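Local coordinates for protein arginase, mitochondrial (Medicago truncatula, PDB 6VSS) that hydrolyses L-arginine to urea and L-ornithine, and agmatine to urea and putrescine, with two manganese ions in each subunit of a homohexamer, at residues 176-187 against 212-223; 262-270 against 301-312. One frame throughout, in Å; residues are numbered along the deposited sequence.

Interaction 1: 176-187 against 212-223; sequences GAVDILHFDAHP and YARRLVQVGIRS. With MN (manganese (II) ion), chain I; MN (manganese (II) ion), chain J.
His182 and Gln218 lie side by side on adjacent parallel strands, 178-183 and 215-219, joined through helix 203-209 as a beta-alpha-beta unit of the arginase sheet. Backbone hydrogen bonds run from Val178 N to Asp184 N, and beyond the strands Arg222 N adds one to Ala185 O; a beta bulge between Val178 and Ile180 shifts the pairing by one residue.

At the bulge a salt bridge forms. Arg214, bent at chi3 (67°), grips Asp179 side-on: NE meets OD1 at 3.0 Å and NH2 meets OD2 at 2.8 Å, both on syn lone pairs, with the two groups nearly coplanar. Arg215 N approaches the same OD1 from above the carboxylate plane, and Gly258 N donates to OD2, so the buried carboxylate is fixed in rotation.

Apolar contacts occupy both faces: Ile180 CD1 meets Ala213 CB at 3.7 Å, while Phe183 and Val219 share the opposite face, under helix 291-300.

At the C-terminal ends Asp184 bridges both manganese ions, one through each oxygen, while its OD2 also receives His182 NE2 on the anti lone pair. His186 ND1 binds the ion held by Asp184 OD1, and its ring also bonds to Glu285. Gln218, whose OE1 bonds to Thr239, donates through NE2 to His182 ND1, at the ring edge, and to Pro187 O, each at 3.0 Å, the latter on an in-plane lone pair.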
loop_
_atom_site.group_PDB
_atom_site.type_symbol
_atom_site.label_atom_id
_atom_site.label_comp_id
_atom_site.label_asym_id
_atom_site.label_seq_id
_atom_site.Cartn_x
_atom_site.Cartn_y
_atom_site.Cartn_z
ATOM N N GLY B 176 22.972 38.636 -16.896
ATOM C CA GLY B 176 23.587 38.917 -15.583
ATOM C C GLY B 176 23.083 38.020 -14.484
ATOM O O GLY B 176 22.484 37.022 -14.809
ATOM N N ALA B 177 23.346 38.391 -13.225
ATOM C CA ALA B 177 23.115 37.519 -12.060
ATOM C C ALA B 177 21.624 37.554 -11.700
ATOM O O ALA B 177 20.923 38.510 -12.072
ATOM C CB ALA B 177 23.975 37.951 -10.925
ATOM N N VAL B 178 21.139 36.519 -11.049
ATOM C CA VAL B 178 19.765 36.499 -10.509
ATOM C C VAL B 178 19.942 36.255 -9.023
ATOM O O VAL B 178 21.045 35.808 -8.631
ATOM C CB VAL B 178 18.895 35.417 -11.206
ATOM C CG1 VAL B 178 18.781 35.686 -12.683
ATOM C CG2 VAL B 178 19.419 34.010 -10.998
ATOM N N ASP B 179 18.929 36.546 -8.215
ATOM C CA ASP B 179 18.884 36.065 -6.808
ATOM C C ASP B 179 18.078 34.780 -6.842
ATOM O O ASP B 179 17.180 34.738 -7.642
ATOM C CB ASP B 179 18.278 37.094 -5.853
ATOM C CG ASP B 179 19.120 38.343 -5.570
ATOM O OD1 ASP B 179 20.359 38.305 -5.778
ATOM O OD2 ASP B 179 18.529 39.345 -5.096
ATOM N N ILE B 180 18.379 33.817 -5.971
ATOM C CA ILE B 180 17.667 32.519 -5.923
ATOM C C ILE B 180 17.059 32.289 -4.548
ATOM O O ILE B 180 17.704 32.495 -3.533
ATOM C CB ILE B 180 18.574 31.358 -6.331
ATOM C CG1 ILE B 180 19.173 31.557 -7.725
ATOM C CG2 ILE B 180 17.824 30.030 -6.174
ATOM C CD1 ILE B 180 20.094 30.464 -8.124
ATOM N N LEU B 181 15.820 31.861 -4.563
ATOM C CA LEU B 181 15.115 31.342 -3.388
ATOM C C LEU B 181 15.014 29.857 -3.656
ATOM O O LEU B 181 14.481 29.512 -4.723
ATOM C CB LEU B 181 13.722 31.952 -3.295
ATOM C CG LEU B 181 12.857 31.302 -2.222
ATOM C CD1 LEU B 181 13.530 31.378 -0.866
ATOM C CD2 LEU B 181 11.486 31.983 -2.218
ATOM N N HIS B 182 15.612 29.053 -2.777
ATOM C CA HIS B 182 15.843 27.616 -2.993
ATOM C C HIS B 182 15.249 26.909 -1.789
ATOM O O HIS B 182 15.742 27.144 -0.666
ATOM C CB HIS B 182 17.326 27.392 -3.244
ATOM C CG HIS B 182 17.791 25.972 -3.109
ATOM N ND1 HIS B 182 19.040 25.655 -2.586
ATOM C CD2 HIS B 182 17.229 24.807 -3.493
ATOM C CE1 HIS B 182 19.217 24.349 -2.672
ATOM N NE2 HIS B 182 18.102 23.809 -3.200
ATOM N N PHE B 183 14.221 26.105 -2.002
ATOM C CA PHE B 183 13.632 25.205 -0.976
ATOM C C PHE B 183 14.254 23.825 -1.123
ATOM O O PHE B 183 14.213 23.245 -2.191
ATOM C CB PHE B 183 12.118 25.135 -1.105
ATOM C CG PHE B 183 11.426 26.456 -0.893
ATOM C CD1 PHE B 183 11.149 27.293 -1.967
ATOM C CD2 PHE B 183 10.937 26.823 0.350
ATOM C CE1 PHE B 183 10.462 28.489 -1.803
ATOM C CE2 PHE B 183 10.275 28.043 0.522
ATOM C CZ PHE B 183 10.066 28.872 -0.551
ATOM N N ASP B 184 14.795 23.307 -0.037
ATOM C CA ASP B 184 15.449 21.985 -0.082
ATOM C C ASP B 184 15.670 21.450 1.338
ATOM O O ASP B 184 15.896 22.250 2.209
ATOM C CB ASP B 184 16.743 22.152 -0.857
ATOM C CG ASP B 184 17.156 20.910 -1.610
ATOM O OD1 ASP B 184 16.878 19.771 -1.157
ATOM O OD2 ASP B 184 17.635 21.119 -2.704
ATOM N N ALA B 185 15.672 20.140 1.551
ATOM C CA ALA B 185 16.285 19.520 2.753
ATOM C C ALA B 185 17.818 19.645 2.703
ATOM O O ALA B 185 18.460 19.622 3.807
ATOM C CB ALA B 185 15.856 18.086 2.893
ATOM N N HIS B 186 18.398 19.808 1.510
ATOM C CA HIS B 186 19.834 19.558 1.230
ATOM C C HIS B 186 20.399 20.793 0.573
ATOM O O HIS B 186 19.765 21.370 -0.287
ATOM C CB HIS B 186 20.054 18.378 0.265
ATOM C CG HIS B 186 19.290 17.153 0.625
ATOM N ND1 HIS B 186 18.061 16.805 0.015
ATOM C CD2 HIS B 186 19.564 16.210 1.562
ATOM C CE1 HIS B 186 17.631 15.694 0.638
ATOM N NE2 HIS B 186 18.537 15.294 1.567
ATOM N N PRO B 187 21.551 21.324 1.016
ATOM C CA PRO B 187 22.057 22.544 0.388
ATOM C C PRO B 187 22.370 22.383 -1.109
ATOM O O PRO B 187 22.485 23.389 -1.791
ATOM C CB PRO B 187 23.310 22.895 1.211
ATOM C CG PRO B 187 23.110 22.185 2.558
ATOM C CD PRO B 187 22.303 20.934 2.227
ATOM N N TYR B 212 26.536 32.848 -11.473
ATOM C CA TYR B 212 25.250 33.027 -12.196
ATOM C C TYR B 212 24.233 33.593 -11.225
ATOM O O TYR B 212 23.247 34.114 -11.668
ATOM C CB TYR B 212 24.766 31.713 -12.807
ATOM C CG TYR B 212 25.692 31.174 -13.864
ATOM C CD1 TYR B 212 25.889 31.882 -15.040
ATOM C CD2 TYR B 212 26.390 29.984 -13.680
ATOM C CE1 TYR B 212 26.725 31.405 -16.029
ATOM C CE2 TYR B 212 27.232 29.492 -14.669
ATOM C CZ TYR B 212 27.400 30.214 -15.841
ATOM O OH TYR B 212 28.228 29.773 -16.823
ATOM N N ALA B 213 24.486 33.457 -9.927
ATOM C CA ALA B 213 23.579 33.915 -8.848
ATOM C C ALA B 213 24.342 34.834 -7.892
ATOM O O ALA B 213 25.557 34.625 -7.735
ATOM C CB ALA B 213 22.980 32.741 -8.132
ATOM N N ARG B 214 23.657 35.830 -7.321
ATOM C CA ARG B 214 24.231 36.720 -6.276
ATOM C C ARG B 214 23.790 36.196 -4.908
ATOM O O ARG B 214 24.556 35.505 -4.294
ATOM C CB ARG B 214 23.802 38.159 -6.541
ATOM C CG ARG B 214 24.279 39.158 -5.497
ATOM C CD ARG B 214 23.769 40.537 -5.858
ATOM N NE ARG B 214 22.321 40.562 -5.728
ATOM C CZ ARG B 214 21.609 41.620 -5.419
ATOM N NH1 ARG B 214 22.209 42.785 -5.223
ATOM N NH2 ARG B 214 20.296 41.502 -5.316
ATOM N N ARG B 215 22.561 36.459 -4.501
ATOM C CA ARG B 215 21.973 35.867 -3.294
ATOM C C ARG B 215 21.436 34.475 -3.623
ATOM O O ARG B 215 21.038 34.200 -4.783
ATOM C CB ARG B 215 20.902 36.806 -2.761
ATOM C CG ARG B 215 21.472 38.163 -2.358
ATOM C CD ARG B 215 20.432 39.029 -1.689
ATOM N NE ARG B 215 19.948 38.418 -0.470
ATOM C CZ ARG B 215 18.780 38.693 0.096
ATOM N NH1 ARG B 215 17.947 39.577 -0.434
ATOM N NH2 ARG B 215 18.450 38.085 1.212
ATOM N N LEU B 216 21.601 33.581 -2.673
ATOM C CA LEU B 216 21.009 32.233 -2.701
ATOM C C LEU B 216 20.396 32.049 -1.327
ATOM O O LEU B 216 21.137 31.897 -0.362
ATOM C CB LEU B 216 22.095 31.204 -2.979
ATOM C CG LEU B 216 21.730 29.740 -2.720
ATOM C CD1 LEU B 216 20.423 29.351 -3.389
ATOM C CD2 LEU B 216 22.882 28.859 -3.201
ATOM N N VAL B 217 19.098 32.117 -1.235
ATOM C CA VAL B 217 18.397 32.017 0.071
ATOM C C VAL B 217 17.833 30.615 0.160
ATOM O O VAL B 217 17.023 30.308 -0.704
ATOM C CB VAL B 217 17.303 33.075 0.155
ATOM C CG1 VAL B 217 16.583 33.022 1.485
ATOM C CG2 VAL B 217 17.883 34.442 -0.122
ATOM N N GLN B 218 18.330 29.803 1.095
ATOM C CA GLN B 218 17.991 28.366 1.173
ATOM C C GLN B 218 17.048 28.203 2.344
ATOM O O GLN B 218 17.370 28.690 3.442
ATOM C CB GLN B 218 19.238 27.501 1.356
ATOM C CG GLN B 218 20.325 27.804 0.329
ATOM C CD GLN B 218 21.360 26.699 0.239
ATOM O OE1 GLN B 218 22.042 26.366 1.215
ATOM N NE2 GLN B 218 21.450 26.081 -0.923
ATOM N N VAL B 219 15.989 27.457 2.176
ATOM C CA VAL B 219 14.972 27.259 3.246
ATOM C C VAL B 219 14.590 25.780 3.325
ATOM O O VAL B 219 14.331 25.187 2.296
ATOM C CB VAL B 219 13.763 28.164 2.963
ATOM C CG1 VAL B 219 12.649 27.992 3.988
ATOM C CG2 VAL B 219 14.185 29.606 2.874
ATOM N N GLY B 220 14.483 25.249 4.543
ATOM C CA GLY B 220 14.134 23.851 4.865
ATOM C C GLY B 220 15.345 22.956 5.108
ATOM O O GLY B 220 15.162 21.752 5.291
ATOM N N ILE B 221 16.531 23.546 5.206
ATOM C CA ILE B 221 17.797 22.782 5.274
ATOM C C ILE B 221 17.891 22.052 6.619
ATOM O O ILE B 221 17.716 22.713 7.638
ATOM C CB ILE B 221 18.992 23.727 5.043
ATOM C CG1 ILE B 221 18.870 24.450 3.712
ATOM C CG2 ILE B 221 20.285 22.947 5.172
ATOM C CD1 ILE B 221 19.061 23.578 2.533
ATOM N N ARG B 222 18.113 20.739 6.582
ATOM C CA ARG B 222 18.219 19.894 7.779
ATOM C C ARG B 222 19.193 18.738 7.547
ATOM O O ARG B 222 19.216 17.877 8.357
ATOM C CB ARG B 222 16.837 19.389 8.196
ATOM C CG ARG B 222 16.029 18.792 7.076
ATOM C CD ARG B 222 14.613 18.740 7.467
ATOM N NE ARG B 222 13.848 17.908 6.535
ATOM C CZ ARG B 222 13.235 18.299 5.430
ATOM N NH1 ARG B 222 13.323 19.546 4.993
ATOM N NH2 ARG B 222 12.521 17.415 4.756
ATOM N N SER B 223 20.035 18.800 6.523
ATOM C CA SER B 223 20.927 17.693 6.088
ATOM C C SER B 223 22.170 18.300 5.425
ATOM O O SER B 223 22.119 18.604 4.231
ATOM C CB SER B 223 20.256 16.745 5.158
ATOM O OG SER B 223 21.138 15.677 4.918
HETATM MN MN MN I . 16.798 17.618 -1.756
HETATM MN MN MN J . 17.972 19.451 -3.996
HETATM O O HOH W 1 18.702 18.013 -2.708
#

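Interaction 2: 262-270 against 301-312; sequences KGVYVSIDV and LQGDIVGGDVVE. With MN (manganese (II) ion), chain J; MN (manganese (II) ion), chain I.
Tyr265 and Asp309 meet through different settings of chi1: the tyrosine CG stands anti to its backbone N (-176°), whereas the aspartate CG sits between the backbone N and the carbonyl carbon (66°). These turns set the side chains at about a right angle, and Asp309 OD2 reaches the edge of the ring, where it accepts a hydrogen bond from Tyr265 OH; its length of 2.4 Å is unusually short and doubtful. The other carboxylate oxygen, OD1, accepts from Ser267 OG at 2.9 Å on its syn side. Both oxygens are thus held from strand 264-269, while Ser163 OG adds a further bond to OD2. Ser267 OG is also bonded to NE2 of the manganese ligand His160, which makes Asp309 and Ser267 an outer layer behind that ligand.

The same tyrosine ring lies over glycine backbone. Gly308 CA makes a CH-pi contact over one face of the Tyr265 ring. Gly307 C comes within 3.3 Å of Tyr265 CD2. On the other side of the sheet, Val266 CG2 and Leu301 CD2 meet tip to tip at 4.2 Å, and Val266 CG2 also touches Ile305 CG2.

Backbone hydrogen bonds join the strands from Val264 N to Val270 N, with a beta bulge between Val264 and Tyr265. Beyond them, Glu312 CB packs 3.3 Å from Asp269 OD1, while Asp269 OD2 bridges both manganese ions. Two parallel strands linked through helix 291-300 form this beta-alpha-beta unit, at whose C-terminal strand ends Asp269 contributes to the binuclear manganese site of the arginase fold.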
loop_
_atom_site.group_PDB
_atom_site.type_symbol
_atom_site.label_atom_id
_atom_site.label_comp_id
_atom_site.label_asym_id
_atom_site.label_seq_id
_atom_site.Cartn_x
_atom_site.Cartn_y
_atom_site.Cartn_z
ATOM N N LYS B 262 19.251 40.849 -12.327
ATOM C CA LYS B 262 18.362 40.690 -13.497
ATOM C C LYS B 262 17.024 40.098 -13.051
ATOM O O LYS B 262 16.084 40.081 -13.856
ATOM C CB LYS B 262 19.110 39.860 -14.538
ATOM C CG LYS B 262 20.396 40.496 -15.033
ATOM C CD LYS B 262 20.122 41.879 -15.599
ATOM C CE LYS B 262 21.343 42.623 -16.103
ATOM N NZ LYS B 262 21.069 44.081 -16.171
ATOM N N GLY B 263 16.917 39.624 -11.816
ATOM C CA GLY B 263 15.638 39.138 -11.282
ATOM C C GLY B 263 15.836 37.953 -10.359
ATOM O O GLY B 263 16.991 37.742 -9.870
ATOM N N VAL B 264 14.729 37.228 -10.136
ATOM C CA VAL B 264 14.601 36.195 -9.076
ATOM C C VAL B 264 14.261 34.849 -9.727
ATOM O O VAL B 264 13.260 34.773 -10.493
ATOM C CB VAL B 264 13.559 36.588 -8.008
ATOM C CG1 VAL B 264 13.488 35.536 -6.903
ATOM C CG2 VAL B 264 13.880 37.967 -7.394
ATOM N N TYR B 265 15.021 33.814 -9.375
ATOM C CA TYR B 265 14.737 32.401 -9.764
ATOM C C TYR B 265 14.319 31.601 -8.524
ATOM O O TYR B 265 15.015 31.751 -7.468
ATOM C CB TYR B 265 15.975 31.800 -10.412
ATOM C CG TYR B 265 15.743 30.410 -10.920
ATOM C CD1 TYR B 265 15.941 29.287 -10.117
ATOM C CD2 TYR B 265 15.302 30.226 -12.214
ATOM C CE1 TYR B 265 15.736 28.007 -10.622
ATOM C CE2 TYR B 265 15.146 28.959 -12.737
ATOM C CZ TYR B 265 15.317 27.853 -11.929
ATOM O OH TYR B 265 15.096 26.637 -12.487
ATOM N N VAL B 266 13.242 30.818 -8.626
ATOM C CA VAL B 266 12.681 30.057 -7.469
ATOM C C VAL B 266 12.795 28.558 -7.728
ATOM O O VAL B 266 12.131 28.058 -8.603
ATOM C CB VAL B 266 11.236 30.439 -7.137
ATOM C CG1 VAL B 266 10.757 29.644 -5.924
ATOM C CG2 VAL B 266 11.091 31.938 -6.862
ATOM N N SER B 267 13.646 27.868 -6.984
ATOM C CA SER B 267 13.902 26.420 -7.144
ATOM C C SER B 267 13.237 25.688 -5.973
ATOM O O SER B 267 13.625 25.927 -4.799
ATOM C CB SER B 267 15.361 26.183 -7.199
ATOM O OG SER B 267 15.634 24.783 -7.246
ATOM N N ILE B 268 12.244 24.876 -6.231
ATOM C CA ILE B 268 11.561 24.101 -5.150
ATOM C C ILE B 268 11.953 22.617 -5.252
ATOM O O ILE B 268 11.479 21.909 -6.214
ATOM C CB ILE B 268 10.047 24.321 -5.195
ATOM C CG1 ILE B 268 9.727 25.808 -5.449
ATOM C CG2 ILE B 268 9.434 23.746 -3.914
ATOM C CD1 ILE B 268 8.289 26.215 -5.335
ATOM N N ASP B 269 12.767 22.134 -4.299
ATOM C CA ASP B 269 12.974 20.674 -4.134
ATOM C C ASP B 269 11.844 20.125 -3.235
ATOM O O ASP B 269 11.644 20.632 -2.150
ATOM C CB ASP B 269 14.406 20.410 -3.689
ATOM C CG ASP B 269 14.757 18.938 -3.510
ATOM O OD1 ASP B 269 13.795 18.154 -3.298
ATOM O OD2 ASP B 269 15.965 18.631 -3.423
ATOM N N VAL B 270 11.020 19.215 -3.770
ATOM C CA VAL B 270 9.845 18.614 -3.063
ATOM C C VAL B 270 10.315 18.021 -1.722
ATOM O O VAL B 270 9.503 18.023 -0.790
ATOM C CB VAL B 270 9.139 17.553 -3.927
ATOM C CG1 VAL B 270 7.952 16.911 -3.183
ATOM C CG2 VAL B 270 8.662 18.154 -5.239
ATOM N N LEU B 301 6.710 36.804 -1.122
ATOM C CA LEU B 301 8.013 37.139 -1.772
ATOM C C LEU B 301 7.850 38.326 -2.721
ATOM O O LEU B 301 6.918 38.304 -3.502
ATOM C CB LEU B 301 8.546 35.946 -2.563
ATOM C CG LEU B 301 9.793 36.242 -3.394
ATOM C CD1 LEU B 301 10.994 36.373 -2.493
ATOM C CD2 LEU B 301 10.034 35.146 -4.426
ATOM N N GLN B 302 8.762 39.297 -2.644
ATOM C CA GLN B 302 8.864 40.431 -3.588
ATOM C C GLN B 302 10.072 40.215 -4.492
ATOM O O GLN B 302 11.121 39.736 -4.042
ATOM C CB GLN B 302 8.954 41.753 -2.802
ATOM C CG GLN B 302 7.693 41.977 -1.975
ATOM C CD GLN B 302 7.628 43.233 -1.150
ATOM O OE1 GLN B 302 8.568 43.615 -0.458
ATOM N NE2 GLN B 302 6.469 43.856 -1.195
ATOM N N GLY B 303 9.939 40.639 -5.725
ATOM C CA GLY B 303 10.984 40.515 -6.748
ATOM C C GLY B 303 10.358 40.087 -8.060
ATOM O O GLY B 303 9.244 39.515 -8.091
ATOM N N ASP B 304 11.040 40.408 -9.138
ATOM C CA ASP B 304 10.658 40.003 -10.497
ATOM C C ASP B 304 11.100 38.550 -10.667
ATOM O O ASP B 304 12.289 38.319 -10.940
ATOM C CB ASP B 304 11.325 40.987 -11.461
ATOM C CG ASP B 304 11.008 40.702 -12.896
ATOM O OD1 ASP B 304 9.987 40.023 -13.108
ATOM O OD2 ASP B 304 11.843 41.095 -13.767
ATOM N N ILE B 305 10.170 37.600 -10.545
ATOM C CA ILE B 305 10.417 36.159 -10.838
ATOM C C ILE B 305 10.545 35.932 -12.354
ATOM O O ILE B 305 9.545 36.082 -13.122
ATOM C CB ILE B 305 9.362 35.257 -10.186
ATOM C CG1 ILE B 305 9.190 35.609 -8.711
ATOM C CG2 ILE B 305 9.749 33.800 -10.375
ATOM C CD1 ILE B 305 7.930 35.060 -8.117
ATOM N N VAL B 306 11.764 35.558 -12.752
ATOM C CA VAL B 306 12.175 35.328 -14.167
ATOM C C VAL B 306 12.194 33.830 -14.518
ATOM O O VAL B 306 12.092 33.467 -15.706
ATOM C CB VAL B 306 13.515 36.009 -14.478
ATOM C CG1 VAL B 306 13.391 37.478 -14.183
ATOM C CG2 VAL B 306 14.680 35.430 -13.722
ATOM N N GLY B 307 12.318 32.946 -13.533
ATOM C CA GLY B 307 12.198 31.508 -13.786
ATOM C C GLY B 307 12.014 30.739 -12.505
ATOM O O GLY B 307 12.163 31.312 -11.432
ATOM N N GLY B 308 11.835 29.423 -12.627
ATOM C CA GLY B 308 11.648 28.585 -11.447
ATOM C C GLY B 308 11.660 27.123 -11.823
ATOM O O GLY B 308 11.662 26.792 -12.995
ATOM N N ASP B 309 11.712 26.266 -10.828
ATOM C CA ASP B 309 11.689 24.813 -11.076
ATOM C C ASP B 309 11.033 24.118 -9.882
ATOM O O ASP B 309 10.917 24.690 -8.766
ATOM C CB ASP B 309 13.065 24.315 -11.504
ATOM C CG ASP B 309 14.103 24.430 -10.430
ATOM O OD1 ASP B 309 13.822 23.920 -9.311
ATOM O OD2 ASP B 309 15.210 24.969 -10.734
ATOM N N VAL B 310 10.465 22.978 -10.168
ATOM C CA VAL B 310 9.953 22.031 -9.157
ATOM C C VAL B 310 10.567 20.670 -9.459
ATOM O O VAL B 310 10.285 20.171 -10.530
ATOM C CB VAL B 310 8.427 22.003 -9.131
ATOM C CG1 VAL B 310 7.946 21.039 -8.049
ATOM C CG2 VAL B 310 7.886 23.402 -8.893
ATOM N N VAL B 311 11.446 20.176 -8.561
ATOM C CA VAL B 311 12.338 19.013 -8.766
ATOM C C VAL B 311 12.148 17.967 -7.680
ATOM O O VAL B 311 11.586 18.323 -6.651
ATOM C CB VAL B 311 13.792 19.468 -8.848
ATOM C CG1 VAL B 311 13.927 20.448 -10.013
ATOM C CG2 VAL B 311 14.308 20.084 -7.570
ATOM N N GLU B 312 12.574 16.741 -8.021
ATOM C CA GLU B 312 12.812 15.624 -7.112
ATOM C C GLU B 312 11.447 15.020 -6.697
ATOM O O GLU B 312 11.469 14.080 -5.883
ATOM C CB GLU B 312 13.621 16.085 -5.886
ATOM C CG GLU B 312 15.095 16.394 -6.145
ATOM C CD GLU B 312 16.072 15.254 -6.353
ATOM O OE1 GLU B 312 17.142 15.504 -7.001
ATOM O OE2 GLU B 312 15.765 14.122 -5.949
HETATM MN MN MN J . 17.972 19.451 -3.996
HETATM MN MN MN I . 16.798 17.618 -1.756
HETATM O O HOH W 1 18.702 18.013 -2.708
#

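How the interactions relate
Interactions 1 and 2 are consecutive along the chain but join within one parallel sheet, where strands 178-183 and 264-269 are neighbours; their centres lie about 9 Å apart. The four strands therefore run side by side in the order 305-311, 264-269, 178-183, 213-221. At the metal end, Asp269 N probably donates to Phe183 O, 2.8 Å away. Asp184 OD1 and Asp269 OD2 come within 2.7 Å of each other, a closeness of like charges that the shared manganese ions would probably offset. Water 1 bridges both ions, and His160, Asp188 and Asp271 complete the cluster. Farther back, Ile180 CG2 packs 3.5 Å from Tyr265 O.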